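Local coordinates for mandalate racemase/muconate lactonizing enzyme (Unidentified, PDB 4E4U), which is a putative mandelate racemase/muconate lactonizing enzyme of the enolase superfamily, and so probably acts on a carboxylate substrate by abstracting its alpha proton, at residues A[206-209]-A[210-213]; A[243-246]-A[247-251]; A[266-269]-A[270-274]. One frame throughout, in Å; residues are numbered along the deposited sequence.

Contact 1 of 3, residues A[206-209]-A[210-213]; sequences FGTH and GQMV
The side-chain amide of Gln211 reaches back over the turn and accepts a hydrogen bond from the backbone of His209: His209 N to Gln211 OE1 is 2.8 Å, with an N-H...O angle of 158°. The donor is tilted 27° from the carbonyl plane. Glutamine suits this place because its chain, bent at chi2 (91°), is long enough to fold over Gly210, and because its amide offers an acceptor to one partner and a donor to others.

The same oxygen lies against Thr208, with Gln211 OE1 3.6 Å from Thr208 CG2. That methyl also meets the tip of Met212, whose side chain, kinked at chi3, crosses the threonine at about a right angle and brings Met212 CE to 3.7 Å from Thr208 CG2. The threonine therefore divides its work: CG2 packs between amide and thioether, while OG1 bonds to Glu233 O. Gly210 closes the turn at a positive phi, which by itself favours glycine.

Beyond the loop, Asp166 OD2 accepts from both His209 ND1 and Gln211 NE2, and Gln211 NE2 has a further acceptor in Gly169 O. The imidazole of His209 stacks on Tyr171 and meets Phe82 of a neighbouring subunit, while Met212 packs between Phe232 of strand 231-233 and Leu220 of helix 214-224.

This is a loop after a barrel strand, 203-206, leading into helix 214-224. The buried amide of Gln211 is gripped at both ends, its oxygen by the backbone N-H of His209 and its nitrogen by two acceptors, so its rotation is fixed. Because Asp166 OD2 takes bonds from His209 ND1 and Gln211 NE2 alike, it couples the two side chains and sets the orientation of the amide.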
loop_
_atom_site.group_PDB
_atom_site.type_symbol
_atom_site.label_atom_id
_atom_site.label_comp_id
_atom_site.label_asym_id
_atom_site.label_seq_id
_atom_site.Cartn_x
_atom_site.Cartn_y
_atom_site.Cartn_z
ATOM N N PHE A 206 2.250 25.433 -19.515
ATOM C CA PHE A 206 0.886 25.817 -19.200
ATOM C C PHE A 206 0.865 26.326 -17.763
ATOM O O PHE A 206 0.893 25.540 -16.814
ATOM C CB PHE A 206 -0.093 24.663 -19.430
ATOM C CG PHE A 206 -1.508 25.117 -19.560
ATOM C CD1 PHE A 206 -2.004 25.551 -20.783
ATOM C CD2 PHE A 206 -2.334 25.145 -18.452
ATOM C CE1 PHE A 206 -3.306 25.985 -20.895
ATOM C CE2 PHE A 206 -3.635 25.577 -18.557
ATOM C CZ PHE A 206 -4.123 25.998 -19.775
ATOM N N GLY A 207 0.859 27.649 -17.623
ATOM C CA GLY A 207 1.210 28.291 -16.369
ATOM C C GLY A 207 0.062 28.611 -15.441
ATOM O O GLY A 207 -0.060 29.743 -14.959
ATOM N N THR A 208 -0.766 27.609 -15.172
ATOM C CA THR A 208 -1.898 27.764 -14.266
ATOM C C THR A 208 -1.466 28.156 -12.848
ATOM O O THR A 208 -0.283 28.036 -12.479
ATOM C CB THR A 208 -2.781 26.500 -14.271
ATOM O OG1 THR A 208 -2.030 25.390 -14.787
ATOM C CG2 THR A 208 -3.970 26.716 -15.184
ATOM N N HIS A 209 -2.437 28.627 -12.071
ATOM C CA HIS A 209 -2.224 29.226 -10.751
ATOM C C HIS A 209 -3.098 28.547 -9.682
ATOM O O HIS A 209 -3.609 29.206 -8.774
ATOM C CB HIS A 209 -2.580 30.720 -10.785
ATOM C CG HIS A 209 -1.583 31.587 -11.494
ATOM N ND1 HIS A 209 -1.579 31.767 -12.857
ATOM C CD2 HIS A 209 -0.584 32.367 -11.007
ATOM C CE1 HIS A 209 -0.611 32.603 -13.189
ATOM N NE2 HIS A 209 0.008 32.980 -12.087
ATOM N N GLY A 210 -3.299 27.239 -9.790
ATOM C CA GLY A 210 -4.099 26.532 -8.803
ATOM C C GLY A 210 -5.579 26.856 -8.841
ATOM O O GLY A 210 -6.242 26.795 -7.805
ATOM N N GLN A 211 -6.106 27.168 -10.023
ATOM C CA GLN A 211 -7.523 27.508 -10.150
ATOM C C GLN A 211 -8.444 26.342 -9.815
ATOM O O GLN A 211 -9.571 26.551 -9.380
ATOM C CB GLN A 211 -7.860 27.950 -11.581
ATOM C CG GLN A 211 -7.405 29.340 -11.978
ATOM C CD GLN A 211 -6.033 29.348 -12.609
ATOM O OE1 GLN A 211 -5.210 28.465 -12.354
ATOM N NE2 GLN A 211 -5.768 30.360 -13.428
ATOM N N MET A 212 -7.960 25.124 -10.029
ATOM C CA MET A 212 -8.831 23.963 -10.175
ATOM C C MET A 212 -8.852 23.000 -9.004
ATOM O O MET A 212 -7.858 22.841 -8.293
ATOM C CB MET A 212 -8.403 23.177 -11.419
ATOM C CG MET A 212 -8.739 23.881 -12.712
ATOM S SD MET A 212 -7.724 23.362 -14.078
ATOM C CE MET A 212 -6.228 24.215 -13.623
ATOM N N VAL A 213 -9.993 22.340 -8.834
ATOM C CA VAL A 213 -10.026 21.083 -8.095
ATOM C C VAL A 213 -9.435 19.996 -9.011
ATOM O O VAL A 213 -9.409 20.147 -10.234
ATOM C CB VAL A 213 -11.459 20.709 -7.652
ATOM C CG1 VAL A 213 -12.007 21.749 -6.693
ATOM C CG2 VAL A 213 -12.395 20.526 -8.855
#

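Contact 2 of 3, residues A[243-246]-A[247-251]; sequences AIAQ and VAKHT
Gln246 and Lys249 both place CG beside the backbone N, but their chains then part: the glutamine bends at chi2 (-58°), whereas the lysine runs extended beyond CG. These torsions bring the amide nitrogen of Gln246 near the ammonium group, 3.4 Å from Gln246 NE2 to Lys249 NZ. Both are donors and do not bond to each other; a water settles the matter by accepting from each, lying 2.8 Å from Lys249 NZ.

The oxygen end of the amide lies beside His250. The two side chains run alongside each other, pointing the same way, with amide and ring planes 54° apart. A second water donates to Gln246 OE1 at 2.8 Å and also bonds His250 NE2 in the plane of the ring. The ring edge is further engaged by backbone, Gln246 O standing 3.2 Å from His250 CD2. Glutamine fits this middle position: its NE2 donates to the water shared with Lys249 NZ while its OE1 accepts from the water shared with His250. The side chain also adopts a second conformer, so these links hold for the one described.

Beneath this polar surface runs ordinary alpha-helical bonding: Ala248 N to Ile244 O is 3.2 Å and Lys249 N to Ala245 O is 2.9 Å. The aliphatic part of Lys249 follows the latter carbonyl, with Lys249 CG 3.2 Å from Ala245 O. His250 N bonds more firmly to Val247 O than to Gln246 O, where the bond is weak, as helix gives way to loop.

Helix 241-249 joins strands 231-233 and 255-257 in a beta-alpha-beta crossover of the barrel. Its apolar side, Ile244, Val247 and Ala248, rests on Ile255 of the following strand; Val247 also touches Pro214 and Ala217 of helix 214-224. Beyond the helix, Thr251 OG1 bonds Glu225 and Lys222 NZ donates to His250 O, fastening this end to the preceding helix region.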
loop_
_atom_site.group_PDB
_atom_site.type_symbol
_atom_site.label_atom_id
_atom_site.label_comp_id
_atom_site.label_asym_id
_atom_site.label_seq_id
_atom_site.Cartn_x
_atom_site.Cartn_y
_atom_site.Cartn_z
ATOM N N ALA A 243 -3.904 15.332 -3.631
ATOM C CA ALA A 243 -4.750 15.907 -4.668
ATOM C C ALA A 243 -3.947 16.239 -5.917
ATOM O O ALA A 243 -4.369 15.935 -7.029
ATOM C CB ALA A 243 -5.458 17.138 -4.143
ATOM N N ILE A 244 -2.778 16.847 -5.749
ATOM C CA ILE A 244 -1.967 17.154 -6.917
ATOM C C ILE A 244 -1.414 15.866 -7.547
ATOM O O ILE A 244 -1.338 15.749 -8.776
ATOM C CB ILE A 244 -0.882 18.212 -6.604
ATOM C CG1 ILE A 244 -0.254 18.741 -7.893
ATOM C CG2 ILE A 244 0.185 17.679 -5.651
ATOM C CD1 ILE A 244 0.596 19.966 -7.668
ATOM N N ALA A 245 -1.103 14.871 -6.720
ATOM C CA ALA A 245 -0.658 13.578 -7.247
ATOM C C ALA A 245 -1.743 12.876 -8.066
ATOM O O ALA A 245 -1.438 12.156 -9.013
ATOM C CB ALA A 245 -0.163 12.671 -6.136
ATOM N N GLN A 246 -3.001 13.079 -7.695
ATOM C CA GLN A 246 -4.102 12.520 -8.469
ATOM C C GLN A 246 -4.091 13.050 -9.903
ATOM O O GLN A 246 -4.355 12.306 -10.853
ATOM C CB GLN A 246 -5.433 12.814 -7.790
ATOM C CG GLN A 246 -5.776 11.800 -6.710
ATOM C CD GLN A 246 -5.830 10.378 -7.243
ATOM O OE1 GLN A 246 -6.457 10.112 -8.269
ATOM N NE2 GLN A 246 -5.153 9.459 -6.555
ATOM N N VAL A 247 -3.774 14.330 -10.063
ATOM C CA VAL A 247 -3.679 14.921 -11.396
ATOM C C VAL A 247 -2.517 14.265 -12.153
ATOM O O VAL A 247 -2.669 13.818 -13.296
ATOM C CB VAL A 247 -3.529 16.453 -11.360
ATOM C CG1 VAL A 247 -3.491 17.008 -12.775
ATOM C CG2 VAL A 247 -4.667 17.083 -10.579
ATOM N N ALA A 248 -1.362 14.166 -11.503
ATOM C CA ALA A 248 -0.190 13.568 -12.142
ATOM C C ALA A 248 -0.462 12.136 -12.608
ATOM O O ALA A 248 -0.014 11.722 -13.673
ATOM C CB ALA A 248 1.003 13.609 -11.200
ATOM N N LYS A 249 -1.208 11.383 -11.807
ATOM C CA LYS A 249 -1.520 9.995 -12.144
ATOM C C LYS A 249 -2.373 9.875 -13.400
ATOM O O LYS A 249 -2.317 8.865 -14.098
ATOM C CB LYS A 249 -2.233 9.315 -10.973
ATOM C CG LYS A 249 -1.307 9.009 -9.812
ATOM C CD LYS A 249 -2.085 8.592 -8.577
ATOM C CE LYS A 249 -1.175 8.575 -7.350
ATOM N NZ LYS A 249 -1.923 8.402 -6.078
ATOM N N HIS A 250 -3.147 10.917 -13.695
ATOM C CA HIS A 250 -4.138 10.857 -14.763
ATOM C C HIS A 250 -3.759 11.625 -16.024
ATOM O O HIS A 250 -4.584 11.777 -16.921
ATOM C CB HIS A 250 -5.497 11.346 -14.247
ATOM C CG HIS A 250 -6.239 10.315 -13.459
ATOM N ND1 HIS A 250 -7.085 9.406 -14.047
ATOM C CD2 HIS A 250 -6.243 10.033 -12.132
ATOM C CE1 HIS A 250 -7.590 8.608 -13.121
ATOM N NE2 HIS A 250 -7.090 8.970 -11.948
ATOM N N THR A 251 -2.528 12.111 -16.092
ATOM C CA THR A 251 -2.034 12.740 -17.309
ATOM C C THR A 251 -0.575 12.411 -17.575
ATOM O O THR A 251 0.221 12.185 -16.650
ATOM C CB THR A 251 -2.248 14.277 -17.316
ATOM O OG1 THR A 251 -1.827 14.808 -18.580
ATOM C CG2 THR A 251 -1.432 14.955 -16.222
HETATM O O HOH W 1 -2.927 10.711 -4.753
HETATM O O HOH W 2 -7.213 7.645 -9.468
HETATM O O HOH W 3 -9.175 8.620 -9.693
#

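Contact 3 of 3, residues A[266-269]-A[270-274]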
loop_
_atom_site.group_PDB
_atom_site.type_symbol
_atom_site.label_atom_id
_atom_site.label_comp_id
_atom_site.label_asym_id
_atom_site.label_seq_id
_atom_site.Cartn_x
_atom_site.Cartn_y
_atom_site.Cartn_z
ATOM N N GLU A 266 8.377 20.273 3.068
ATOM C CA GLU A 266 7.204 20.328 2.201
ATOM C C GLU A 266 7.469 19.674 0.854
ATOM O O GLU A 266 6.619 18.962 0.321
ATOM C CB GLU A 266 6.709 21.765 2.029
ATOM C CG GLU A 266 6.148 22.325 3.315
ATOM C CD GLU A 266 5.490 23.691 3.169
ATOM O OE1 GLU A 266 5.341 24.198 2.031
ATOM O OE2 GLU A 266 5.109 24.257 4.216
ATOM N N PHE A 267 8.651 19.910 0.293
ATOM C CA PHE A 267 8.989 19.264 -0.964
ATOM C C PHE A 267 9.132 17.747 -0.809
ATOM O O PHE A 267 8.799 17.007 -1.724
ATOM C CB PHE A 267 10.211 19.909 -1.614
ATOM C CG PHE A 267 9.905 21.230 -2.257
ATOM C CD1 PHE A 267 9.397 21.276 -3.548
ATOM C CD2 PHE A 267 10.071 22.423 -1.555
ATOM C CE1 PHE A 267 9.095 22.490 -4.145
ATOM C CE2 PHE A 267 9.768 23.644 -2.147
ATOM C CZ PHE A 267 9.276 23.672 -3.444
ATOM N N HIS A 268 9.625 17.287 0.336
ATOM C CA HIS A 268 9.647 15.859 0.619
ATOM C C HIS A 268 8.241 15.260 0.550
ATOM O O HIS A 268 8.019 14.248 -0.111
ATOM C CB HIS A 268 10.275 15.607 1.993
ATOM C CG HIS A 268 10.194 14.184 2.447
ATOM N ND1 HIS A 268 10.845 13.150 1.803
ATOM C CD2 HIS A 268 9.528 13.622 3.484
ATOM C CE1 HIS A 268 10.599 12.017 2.441
ATOM N NE2 HIS A 268 9.793 12.276 3.453
ATOM N N LYS A 269 7.283 15.891 1.222
ATOM C CA LYS A 269 5.914 15.384 1.213
ATOM C C LYS A 269 5.368 15.326 -0.212
ATOM O O LYS A 269 4.712 14.358 -0.607
ATOM C CB LYS A 269 5.008 16.266 2.069
ATOM C CG LYS A 269 5.315 16.244 3.541
ATOM C CD LYS A 269 4.342 17.138 4.295
ATOM C CE LYS A 269 4.767 17.316 5.739
ATOM N NZ LYS A 269 3.969 18.351 6.445
ATOM N N LEU A 270 5.638 16.374 -0.982
ATOM C CA LEU A 270 5.195 16.429 -2.371
ATOM C C LEU A 270 5.773 15.284 -3.206
ATOM O O LEU A 270 5.046 14.591 -3.918
ATOM C CB LEU A 270 5.593 17.770 -2.982
ATOM C CG LEU A 270 5.285 17.971 -4.464
ATOM C CD1 LEU A 270 3.792 18.185 -4.670
ATOM C CD2 LEU A 270 6.075 19.165 -4.985
ATOM N N LEU A 271 7.083 15.087 -3.110
ATOM C CA LEU A 271 7.749 14.042 -3.885
ATOM C C LEU A 271 7.337 12.639 -3.443
ATOM O O LEU A 271 7.164 11.756 -4.275
ATOM C CB LEU A 271 9.266 14.204 -3.782
ATOM C CG LEU A 271 9.822 15.428 -4.508
ATOM C CD1 LEU A 271 11.219 15.737 -3.996
ATOM C CD2 LEU A 271 9.828 15.189 -6.019
ATOM N N GLN A 272 7.160 12.442 -2.140
ATOM C CA GLN A 272 6.729 11.144 -1.614
ATOM C C GLN A 272 5.382 10.742 -2.192
ATOM O O GLN A 272 5.134 9.559 -2.419
ATOM C CB GLN A 272 6.615 11.192 -0.089
ATOM C CG GLN A 272 7.931 11.267 0.638
ATOM C CD GLN A 272 8.730 9.996 0.529
ATOM O OE1 GLN A 272 9.564 9.850 -0.365
ATOM N NE2 GLN A 272 8.488 9.063 1.445
ATOM N N ALA A 273 4.518 11.728 -2.425
ATOM C CA ALA A 273 3.185 11.479 -2.967
ATOM C C ALA A 273 3.188 11.259 -4.480
ATOM O O ALA A 273 2.167 10.864 -5.039
ATOM C CB ALA A 273 2.246 12.636 -2.605
ATOM N N GLY A 274 4.301 11.566 -5.148
ATOM C CA GLY A 274 4.339 11.566 -6.604
ATOM C C GLY A 274 3.613 12.781 -7.169
ATOM O O GLY A 274 3.029 12.733 -8.249
HETATM O O HOH W 4 12.209 12.130 -0.433
#
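One face of the His268 imidazole is overlaid by Gln272 CG, 3.6 Å from the ring centroid and 22° off the normal, a CH-pi contact on helix 263-272 of the TIM barrel, in the beta-alpha-beta unit from strand 255-257 to strand 278-279. At the ring edge, in plane, a water lies 2.8 Å from His268 ND1; its link to Gln272 OE1 is weak. The bend at chi2 (-69°) folds the amide of Gln272 back over the ring, and chi3 turns it nearly parallel, the planes 15° apart. A glutamine suits this place, offering its CG methylene to the ring and an amide at the subunit boundary, while the ring also meets His302 of another subunit edge-to-face.

On the buried side, Phe267 and Leu270 lie side by side, with Phe267 CD1 4.2 Å from Leu270 CD2, and both rest on Leu279 of strand 278-279. Lys269 and Glu266 turn outward to salt bridges with Glu241 and Arg85 of a neighbouring subunit.

Ala273 N to Lys269 O, 3.2 Å, is the last regular helical bond. A Schellman motif follows: Gly274, at positive phi, reverses the chain as Gly274 N bonds to Leu271 O at 3.0 Å.

All three contacts belong to the barrel domain, but at different levels. Contact 1 is a buried loop following a strand, where side-chain bonds to amide and carboxylate supplement backbone bonds to neighbouring loops. Contacts 2 and 3 lie on successive helices, 241-249 and 263-272, each partly buried, with apolar residues toward the strands and polar chains outward; water bridges dominate the side-chain chemistry of contact 2, while contact 3 adds a CH-pi overlap to a water at the ring edge, and its charged chains reach another subunit. These two helices touch directly, Ala245 CB lying 3.1 Å from Ala273 O and Ile244 CG2 3.8 Å from Leu270 CD1. Contact 1 touches neither, its nearest atoms about 6 Å from contact 2.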